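Local structure of DUF1214 domain-containing protein (Burkholderia cenocepacia, 6ANS) at residues A[379-383]-A[384-388]. The protein is of unknown function, belongs to the DUF1214 family and binds a sodium ion in the crystal. Sequence-based numbering, arbitrary orientation.
Sequences RVVKL and AALKE
Val381 meets Leu386 where the chain turns from strand into helix, the two side chains crossing at about a right angle. CG2 of Val381 lies 3.7 Å from CD1 of Leu386 and nearly as close to its CG. With CG1 anti to the carbonyl carbon (chi1 -55°), CG2 is the branch that falls between N and C and meets the leucine. Ala290 of the neighbouring strand 289-295, Ile341 of 338-343 beyond it, and Pro347 also touch Leu386, while Val381 touches Val292. The junction ends strand 377-382, which lies antiparallel to 289-295 at the edge of a mixed four-stranded sheet, and starts the C-terminal helix 383-389, whose segment axis is turned 72° from the strand. Backbone bonds make the turn. Ala385 N donates to Lys382 O at 3.0 Å, while the CB of Ala385 lies 3.4 Å from that oxygen. Leu383 O accepts an i to i+4 bond from Lys387 N at 3.2 Å and a weak i to i+3 bond from Leu386 N. Beside it, CG of Lys387 packs 3.7 Å from Leu383 O, and the extended lysine chain runs past the leucine, CE coming 4.3 Å from Leu383 CG, and its NZ hydrogen-bonds Thr345 OG1. Lys382 points its amine elsewhere, into a salt bridge with Asp288.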
# COMPACT_ATOMS: atom_id res chain seq x y z
N ARG A 379 -17.09 17.09 -30.07
CA ARG A 379 -16.51 18.01 -31.04
C ARG A 379 -15.45 18.85 -30.33
O ARG A 379 -15.53 19.06 -29.11
CB ARG A 379 -17.57 18.88 -31.71
CG ARG A 379 -18.21 19.91 -30.82
CD ARG A 379 -19.41 20.56 -31.51
NE ARG A 379 -19.87 21.74 -30.79
CZ ARG A 379 -20.68 21.70 -29.73
NH1 ARG A 379 -21.10 20.53 -29.27
NH2 ARG A 379 -21.05 22.83 -29.13
N VAL A 380 -14.44 19.26 -31.08
CA VAL A 380 -13.36 20.11 -30.58
C VAL A 380 -13.63 21.55 -30.97
O VAL A 380 -13.90 21.85 -32.14
CB VAL A 380 -11.99 19.65 -31.10
CG1 VAL A 380 -10.91 20.61 -30.63
CG2 VAL A 380 -11.70 18.23 -30.63
N VAL A 381 -13.57 22.46 -30.00
CA VAL A 381 -13.73 23.89 -30.23
C VAL A 381 -12.62 24.64 -29.51
O VAL A 381 -11.85 24.06 -28.74
CB VAL A 381 -15.11 24.41 -29.78
CG1 VAL A 381 -16.23 23.60 -30.43
CG2 VAL A 381 -15.21 24.36 -28.27
N LYS A 382 -12.55 25.94 -29.77
CA LYS A 382 -11.65 26.80 -29.02
C LYS A 382 -12.27 27.08 -27.65
O LYS A 382 -13.45 27.42 -27.55
CB LYS A 382 -11.42 28.11 -29.77
CG LYS A 382 -10.60 27.97 -31.05
CD LYS A 382 -9.13 27.80 -30.74
CE LYS A 382 -8.32 27.61 -32.01
NZ LYS A 382 -6.86 27.52 -31.69
N LEU A 383 -11.46 26.93 -26.59
CA LEU A 383 -11.96 27.17 -25.23
C LEU A 383 -12.47 28.59 -25.06
O LEU A 383 -13.39 28.82 -24.27
CB LEU A 383 -10.84 26.90 -24.22
CG LEU A 383 -11.14 27.12 -22.73
CD1 LEU A 383 -12.36 26.34 -22.28
CD2 LEU A 383 -9.91 26.78 -21.89
N ALA A 384 -11.92 29.54 -25.82
CA ALA A 384 -12.38 30.91 -25.73
C ALA A 384 -13.82 31.05 -26.21
O ALA A 384 -14.57 31.89 -25.69
CB ALA A 384 -11.46 31.83 -26.54
N ALA A 385 -14.22 30.25 -27.20
CA ALA A 385 -15.58 30.34 -27.73
C ALA A 385 -16.61 29.94 -26.69
O ALA A 385 -17.72 30.49 -26.68
CB ALA A 385 -15.71 29.48 -28.99
N LEU A 386 -16.28 29.00 -25.81
CA LEU A 386 -17.20 28.59 -24.76
C LEU A 386 -17.25 29.61 -23.63
O LEU A 386 -18.31 29.80 -23.02
CB LEU A 386 -16.81 27.22 -24.21
CG LEU A 386 -16.81 26.07 -25.23
CD1 LEU A 386 -16.12 24.83 -24.67
CD2 LEU A 386 -18.23 25.75 -25.67
N LYS A 387 -16.13 30.27 -23.33
CA LYS A 387 -16.11 31.25 -22.25
C LYS A 387 -16.86 32.51 -22.63
O LYS A 387 -17.62 33.06 -21.83
CB LYS A 387 -14.67 31.57 -21.85
CG LYS A 387 -13.98 30.49 -21.03
CD LYS A 387 -12.65 31.00 -20.51
CE LYS A 387 -11.95 29.96 -19.65
NZ LYS A 387 -10.56 30.38 -19.29
N GLU A 388 -16.65 33.01 -23.86
CA GLU A 388 -17.39 34.17 -24.33
C GLU A 388 -18.89 33.89 -24.34
O GLU A 388 -19.69 34.70 -23.86
CB GLU A 388 -16.91 34.59 -25.72